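Local coordinates for dihydropteroate synthase (Mycobacterium smegmatis, PDB 6OMZ), which probably catalyses the condensation of para-aminobenzoate with 6-hydroxymethyl-7,8-dihydropterin diphosphate to give 7,8-dihydropteroate, a precursor of folate, at residues A167-R170 / T171-A175; H210-P213 / D214-T218; G134-E138 / A139-W143. The protein carries 1 engineered substitution. One frame throughout, in Å; residues are numbered along the deposited sequence.

All three contacts are local. They belong to the helices and connecting segments round the parallel barrel of this TIM-barrel enzyme. Interactions 1 and 2 are neighbours, with centres about 12 Å apart. They touch where R170 and L173 of helix 165-182 pack on L215, and where T218 CG2 lies 3.9 Å from R170 NE. Interaction 3 is separate. Its centre is about 21 Å from that of interaction 1 and about 25 Å from that of interaction 2. None reaches the bound pterin-6-yl-methyl-monophosphate. The side chains of L173 and W143 each come to about 9 Å of it, and that of L215 to about 11 Å.

Interaction 1 of 3, residues A167-R170 / T171-A175; sequences AEVR and TELLA
The guanidinium of R170 has the methyl CD1 of L174 over one face. L174 CD1 stands 3.5 Å above the plane, over the centre of the group, and is 3.6 Å from R170 CZ. The two side chains cross obliquely. R170 runs extended from CG to NE, with CG anti to the backbone N (chi1 176°), and this carries the guanidinium out above the leucine. A single methyl packs on the flat cation, near the surface of helix 165-182.

Two other flat groups, the carboxylates of E168 and E172, lie one turn apart on another flank. E168 OE1 and E172 OE2 approach to 4.5 Å. Both form salt bridges to R149 NH2, while E172 OE1 also bonds H147 NE2 and E168 OE2 takes the backbone N of D164.

A third flank is apolar and buried. V169 and L173 lie side by side and point the same way, with V169 CG1 3.7 Å from L173 CD1.

The carbonyl A167 O receives two bonds. T171 N donates to A167 O at 2.9 Å, the usual i to i+4 helix bond. T171 OG1 donates to A167 O at 2.9 Å from the opposite face of the carbonyl plane. The hydroxyl reaches back because OG1 sits beside its own backbone N (chi1 -63°). The hydroxyl proton is thereby used within the helix. The bonds E172 N to E168 O, L173 N to V169 O and L174 N to R170 O continue the helical series.

On the acidic side, R149 probably offsets the repulsion between the two glutamates and may help keep both ionised.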
loop_
_atom_site.group_PDB
_atom_site.type_symbol
_atom_site.label_atom_id
_atom_site.label_comp_id
_atom_site.label_asym_id
_atom_site.label_seq_id
_atom_site.Cartn_x
_atom_site.Cartn_y
_atom_site.Cartn_z
ATOM N N ALA A 167 -7.600 -5.357 -18.120
ATOM C CA ALA A 167 -8.072 -6.732 -18.032
ATOM C C ALA A 167 -7.001 -7.648 -17.466
ATOM O O ALA A 167 -7.313 -8.603 -16.745
ATOM C CB ALA A 167 -8.521 -7.232 -19.409
ATOM N N GLU A 168 -5.731 -7.383 -17.789
ATOM C CA GLU A 168 -4.673 -8.292 -17.368
ATOM C C GLU A 168 -4.383 -8.143 -15.885
ATOM O O GLU A 168 -4.124 -9.136 -15.198
ATOM C CB GLU A 168 -3.413 -8.063 -18.204
ATOM C CG GLU A 168 -3.636 -8.459 -19.670
ATOM C CD GLU A 168 -2.410 -8.261 -20.557
ATOM O OE1 GLU A 168 -1.278 -8.470 -20.075
ATOM O OE2 GLU A 168 -2.592 -7.890 -21.738
ATOM N N VAL A 169 -4.404 -6.911 -15.378
ATOM C CA VAL A 169 -4.232 -6.709 -13.942
ATOM C C VAL A 169 -5.343 -7.421 -13.178
ATOM O O VAL A 169 -5.084 -8.134 -12.204
ATOM C CB VAL A 169 -4.172 -5.209 -13.605
ATOM C CG1 VAL A 169 -4.387 -4.992 -12.111
ATOM C CG2 VAL A 169 -2.790 -4.646 -14.012
ATOM N N ARG A 170 -6.594 -7.244 -13.623
ATOM C CA ARG A 170 -7.718 -7.947 -13.003
ATOM C C ARG A 170 -7.528 -9.462 -13.054
ATOM O O ARG A 170 -7.653 -10.151 -12.035
ATOM C CB ARG A 170 -9.031 -7.547 -13.678
ATOM C CG ARG A 170 -10.248 -8.320 -13.157
ATOM C CD ARG A 170 -11.524 -7.978 -13.915
ATOM N NE ARG A 170 -12.674 -8.713 -13.380
ATOM C CZ ARG A 170 -12.957 -9.977 -13.680
ATOM N NH1 ARG A 170 -12.174 -10.654 -14.516
ATOM N NH2 ARG A 170 -14.019 -10.567 -13.142
ATOM N N THR A 171 -7.212 -10.002 -14.235
ATOM C CA THR A 171 -7.012 -11.448 -14.361
ATOM C C THR A 171 -5.931 -11.947 -13.411
ATOM O O THR A 171 -6.101 -12.977 -12.744
ATOM C CB THR A 171 -6.656 -11.808 -15.806
ATOM O OG1 THR A 171 -7.750 -11.464 -16.658
ATOM C CG2 THR A 171 -6.358 -13.303 -15.945
ATOM N N GLU A 172 -4.813 -11.229 -13.322
ATOM C CA GLU A 172 -3.704 -11.729 -12.521
ATOM C C GLU A 172 -3.976 -11.573 -11.035
ATOM O O GLU A 172 -3.591 -12.440 -10.240
ATOM C CB GLU A 172 -2.412 -11.029 -12.927
ATOM C CG GLU A 172 -1.744 -11.744 -14.097
ATOM C CD GLU A 172 -1.022 -10.822 -15.047
ATOM O OE1 GLU A 172 -0.232 -9.975 -14.592
ATOM O OE2 GLU A 172 -1.242 -10.957 -16.271
ATOM N N LEU A 173 -4.640 -10.478 -10.634
ATOM C CA LEU A 173 -5.034 -10.349 -9.236
ATOM C C LEU A 173 -5.971 -11.472 -8.827
ATOM O O LEU A 173 -5.812 -12.059 -7.751
ATOM C CB LEU A 173 -5.699 -8.992 -8.983
ATOM C CG LEU A 173 -4.740 -7.808 -8.926
ATOM C CD1 LEU A 173 -5.508 -6.487 -8.886
ATOM C CD2 LEU A 173 -3.868 -7.952 -7.685
ATOM N N LEU A 174 -6.948 -11.798 -9.679
ATOM C CA LEU A 174 -7.896 -12.845 -9.325
ATOM C C LEU A 174 -7.239 -14.220 -9.342
ATOM O O LEU A 174 -7.647 -15.106 -8.585
ATOM C CB LEU A 174 -9.112 -12.807 -10.259
ATOM C CG LEU A 174 -9.967 -11.529 -10.164
ATOM C CD1 LEU A 174 -11.228 -11.640 -11.014
ATOM C CD2 LEU A 174 -10.321 -11.215 -8.711
ATOM N N ALA A 175 -6.227 -14.419 -10.189
ATOM C CA ALA A 175 -5.469 -15.662 -10.139
ATOM C C ALA A 175 -4.689 -15.771 -8.835
ATOM O O ALA A 175 -4.557 -16.865 -8.278
ATOM C CB ALA A 175 -4.526 -15.767 -11.337
#

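Interaction 2 of 3, residues H210-P213 / D214-T218; sequences HALP and DLVAT
V216 meets L212 one turn earlier in the short helix 212-216, part of the connection from strand 190-193 to strand 223-224 in the TIM barrel. From CB onward, V216 leans on the backbone of the preceding turn. V216 CB is 3.5 Å from L212 O and nearly as close to P213 O. V216 CG2 is 3.3 Å from L212 O. V216 CG2 also lies 3.9 Å from L212 CD1. This methyl lies beside the backbone N of V216 because CG1 takes the place anti to it (chi1 171°). Both side chains also touch V222, in the loop leading to strand 223-224.

Backbone bonds join the same residues. V216 N bonds L212 O at 2.8 Å and almost straight (N-H...O 172°). L215 N reaches the carbonyl O of A211, which is at the N-cap position, at 3.3 Å. A217 N bonds P213 O along a more bent path (142°). L215 is buried and touches I192 of strand 190-193. L215 O accepts from both T218 N and T218 OG1, the hydroxyl at 2.8 Å, and T218 OG1 is itself bonded to V220 N.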
loop_
_atom_site.group_PDB
_atom_site.type_symbol
_atom_site.label_atom_id
_atom_site.label_comp_id
_atom_site.label_asym_id
_atom_site.label_seq_id
_atom_site.Cartn_x
_atom_site.Cartn_y
_atom_site.Cartn_z
ATOM N N HIS A 210 -9.332 4.779 -13.827
ATOM C CA HIS A 210 -10.648 4.942 -14.431
ATOM C C HIS A 210 -11.457 3.656 -14.348
ATOM O O HIS A 210 -12.694 3.698 -14.225
ATOM C CB HIS A 210 -10.536 5.384 -15.883
ATOM C CG HIS A 210 -11.871 5.609 -16.527
ATOM N ND1 HIS A 210 -12.529 4.630 -17.241
ATOM C CD2 HIS A 210 -12.701 6.683 -16.504
ATOM C CE1 HIS A 210 -13.691 5.103 -17.667
ATOM N NE2 HIS A 210 -13.819 6.346 -17.232
ATOM N N ALA A 211 -10.784 2.509 -14.409
ATOM C CA ALA A 211 -11.449 1.217 -14.330
ATOM C C ALA A 211 -11.576 0.712 -12.903
ATOM O O ALA A 211 -11.934 -0.450 -12.707
ATOM C CB ALA A 211 -10.707 0.187 -15.188
ATOM N N LEU A 212 -11.297 1.557 -11.908
ATOM C CA LEU A 212 -11.465 1.142 -10.519
ATOM C C LEU A 212 -12.835 0.532 -10.228
ATOM O O LEU A 212 -12.873 -0.507 -9.552
ATOM C CB LEU A 212 -11.165 2.328 -9.585
ATOM C CG LEU A 212 -11.204 2.083 -8.074
ATOM C CD1 LEU A 212 -10.318 0.898 -7.688
ATOM C CD2 LEU A 212 -10.781 3.353 -7.322
ATOM N N PRO A 213 -13.973 1.082 -10.697
ATOM C CA PRO A 213 -15.257 0.399 -10.449
ATOM C C PRO A 213 -15.283 -1.046 -10.931
ATOM O O PRO A 213 -15.876 -1.906 -10.261
ATOM C CB PRO A 213 -16.265 1.258 -11.224
ATOM C CG PRO A 213 -15.642 2.612 -11.265
ATOM C CD PRO A 213 -14.169 2.375 -11.385
ATOM N N ASP A 214 -14.668 -1.327 -12.085
ATOM C CA ASP A 214 -14.580 -2.704 -12.578
ATOM C C ASP A 214 -13.891 -3.598 -11.559
ATOM O O ASP A 214 -14.339 -4.716 -11.284
ATOM C CB ASP A 214 -13.815 -2.759 -13.903
ATOM C CG ASP A 214 -14.643 -2.315 -15.086
ATOM O OD1 ASP A 214 -15.840 -2.005 -14.901
ATOM O OD2 ASP A 214 -14.086 -2.278 -16.209
ATOM N N LEU A 215 -12.784 -3.117 -10.992
ATOM C CA LEU A 215 -12.043 -3.931 -10.038
ATOM C C LEU A 215 -12.804 -4.041 -8.719
ATOM O O LEU A 215 -12.843 -5.113 -8.100
ATOM C CB LEU A 215 -10.643 -3.335 -9.851
ATOM C CG LEU A 215 -9.498 -4.201 -9.321
ATOM C CD1 LEU A 215 -9.196 -5.401 -10.256
ATOM C CD2 LEU A 215 -8.256 -3.348 -9.150
ATOM N N VAL A 216 -13.442 -2.947 -8.286
ATOM C CA VAL A 216 -14.316 -2.996 -7.115
ATOM C C VAL A 216 -15.443 -4.002 -7.333
ATOM O O VAL A 216 -15.845 -4.732 -6.414
ATOM C CB VAL A 216 -14.850 -1.581 -6.810
ATOM C CG1 VAL A 216 -15.937 -1.625 -5.741
ATOM C CG2 VAL A 216 -13.689 -0.680 -6.371
ATOM N N ALA A 217 -15.943 -4.088 -8.562
ATOM C CA ALA A 217 -17.041 -4.995 -8.870
ATOM C C ALA A 217 -16.661 -6.469 -8.747
ATOM O O ALA A 217 -17.554 -7.319 -8.803
ATOM C CB ALA A 217 -17.574 -4.714 -10.278
ATOM N N THR A 218 -15.379 -6.803 -8.563
ATOM C CA THR A 218 -15.032 -8.202 -8.299
ATOM C C THR A 218 -15.617 -8.698 -6.982
ATOM O O THR A 218 -15.719 -9.913 -6.784
ATOM C CB THR A 218 -13.512 -8.416 -8.260
ATOM O OG1 THR A 218 -12.959 -7.735 -7.124
ATOM C CG2 THR A 218 -12.836 -7.924 -9.545
#

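Interaction 3 of 3, residues G134-E138 / A139-W143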
loop_
_atom_site.group_PDB
_atom_site.type_symbol
_atom_site.label_atom_id
_atom_site.label_comp_id
_atom_site.label_asym_id
_atom_site.label_seq_id
_atom_site.Cartn_x
_atom_site.Cartn_y
_atom_site.Cartn_z
ATOM N N GLY A 134 1.100 -19.982 3.057
ATOM C CA GLY A 134 0.952 -20.830 4.229
ATOM C C GLY A 134 0.962 -20.037 5.524
ATOM O O GLY A 134 0.242 -20.367 6.471
ATOM N N VAL A 135 1.777 -18.984 5.584
ATOM C CA VAL A 135 1.770 -18.110 6.757
ATOM C C VAL A 135 0.385 -17.492 6.942
ATOM O O VAL A 135 -0.190 -17.521 8.039
ATOM C CB VAL A 135 2.858 -17.027 6.627
ATOM C CG1 VAL A 135 2.668 -15.949 7.685
ATOM C CG2 VAL A 135 4.243 -17.639 6.746
ATOM N N LEU A 136 -0.177 -16.939 5.865
ATOM C CA LEU A 136 -1.486 -16.292 5.955
ATOM C C LEU A 136 -2.599 -17.297 6.225
ATOM O O LEU A 136 -3.530 -17.002 6.980
ATOM C CB LEU A 136 -1.794 -15.508 4.674
ATOM C CG LEU A 136 -1.305 -14.051 4.649
ATOM C CD1 LEU A 136 -1.986 -13.246 5.761
ATOM C CD2 LEU A 136 0.211 -13.986 4.770
ATOM N N ALA A 137 -2.547 -18.476 5.595
ATOM C CA ALA A 137 -3.587 -19.476 5.833
ATOM C C ALA A 137 -3.639 -19.876 7.304
ATOM O O ALA A 137 -4.726 -20.071 7.868
ATOM C CB ALA A 137 -3.354 -20.706 4.957
ATOM N N GLU A 138 -2.472 -20.007 7.937
ATOM C CA GLU A 138 -2.416 -20.361 9.352
ATOM C C GLU A 138 -2.859 -19.199 10.235
ATOM O O GLU A 138 -3.596 -19.397 11.213
ATOM C CB GLU A 138 -0.991 -20.798 9.718
ATOM C CG GLU A 138 -0.858 -21.535 11.055
ATOM C CD GLU A 138 -0.958 -20.626 12.278
ATOM O OE1 GLU A 138 -0.578 -19.434 12.185
ATOM O OE2 GLU A 138 -1.426 -21.111 13.336
ATOM N N ALA A 139 -2.415 -17.977 9.914
ATOM C CA ALA A 139 -2.635 -16.848 10.816
ATOM C C ALA A 139 -4.073 -16.341 10.779
ATOM O O ALA A 139 -4.540 -15.744 11.759
ATOM C CB ALA A 139 -1.666 -15.713 10.478
ATOM N N LYS A 140 -4.778 -16.555 9.669
ATOM C CA LYS A 140 -6.180 -16.158 9.526
ATOM C C LYS A 140 -6.370 -14.652 9.731
ATOM O O LYS A 140 -7.257 -14.202 10.462
ATOM C CB LYS A 140 -7.068 -16.976 10.467
ATOM C CG LYS A 140 -7.086 -18.470 10.112
ATOM C CD LYS A 140 -8.130 -19.233 10.906
ATOM C CE LYS A 140 -8.367 -20.607 10.306
ATOM N NZ LYS A 140 -9.036 -20.511 8.967
ATOM N N VAL A 141 -5.522 -13.869 9.069
ATOM C CA VAL A 141 -5.608 -12.414 9.053
ATOM C C VAL A 141 -5.717 -11.977 7.600
ATOM O O VAL A 141 -5.447 -12.772 6.680
ATOM C CB VAL A 141 -4.393 -11.754 9.757
ATOM C CG1 VAL A 141 -4.354 -12.123 11.250
ATOM C CG2 VAL A 141 -3.093 -12.131 9.041
ATOM N N PRO A 142 -6.133 -10.735 7.340
ATOM C CA PRO A 142 -6.250 -10.286 5.950
ATOM C C PRO A 142 -4.905 -10.252 5.236
ATOM O O PRO A 142 -3.854 -9.994 5.832
ATOM C CB PRO A 142 -6.855 -8.881 6.073
ATOM C CG PRO A 142 -7.601 -8.915 7.359
ATOM C CD PRO A 142 -6.740 -9.763 8.272
ATOM N N TRP A 143 -4.955 -10.512 3.931
ATOM C CA TRP A 143 -3.774 -10.518 3.075
ATOM C C TRP A 143 -4.057 -9.602 1.893
ATOM O O TRP A 143 -5.021 -9.830 1.152
ATOM C CB TRP A 143 -3.463 -11.944 2.608
ATOM C CG TRP A 143 -2.146 -12.159 1.882
ATOM C CD1 TRP A 143 -1.096 -11.283 1.773
ATOM C CD2 TRP A 143 -1.757 -13.343 1.170
ATOM N NE1 TRP A 143 -0.080 -11.855 1.039
ATOM C CE2 TRP A 143 -0.459 -13.117 0.658
ATOM C CE3 TRP A 143 -2.380 -14.572 0.917
ATOM C CZ2 TRP A 143 0.227 -14.076 -0.089
ATOM C CZ3 TRP A 143 -1.693 -15.530 0.177
ATOM C CH2 TRP A 143 -0.399 -15.272 -0.319
HETATM O O HOH W 1 -5.714 -15.595 6.188
HETATM O O HOH W 2 -7.260 -19.621 6.646
#
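This is a CH-pi contact between L136 and W143. It lies across the turn that leads from helix 132-139 into strand 143-146. L136 CG lies over one face of the W143 indole, 3.4 Å above the plane and offset toward the rim. L136 CG is 3.8 Å from the centroid of the five-membered ring of W143, 27° off the ring normal. L136 CB is near the six-membered ring, at CE3. The two side chains cross at about a right angle. W143 turns its CG anti to the backbone N (chi1 -171°), which lays the indole alongside the helix.

The CD1 branch of L136 goes to V141. L136 CD1 is 3.6 Å from V141 CG2 and also passes close to V141 O. CG2 occupies the crowded position between the backbone N and carbonyl carbon of V141.

Helix 132-139 is the helix of a beta-alpha-beta crossover that joins the neighbouring parallel strands 119-122 and 143-146 of the TIM barrel. L136 also touches V120 of the first strand, and W143 touches D122. V135, A139 and V141 face the previous helix, 106-114.

Helical bonds run to the end: A139 N to V135 O, and K140 N to L136 O at 3.0 Å. K140 then takes a left-handed conformation with positive phi, and the chain turns away. One water donates to both L136 O (2.7 Å) and V141 O, tying the last turn to the loop. A second water donates to A137 O at 2.8 Å and accepts from K140 NZ, whose chain bends at its end toward it.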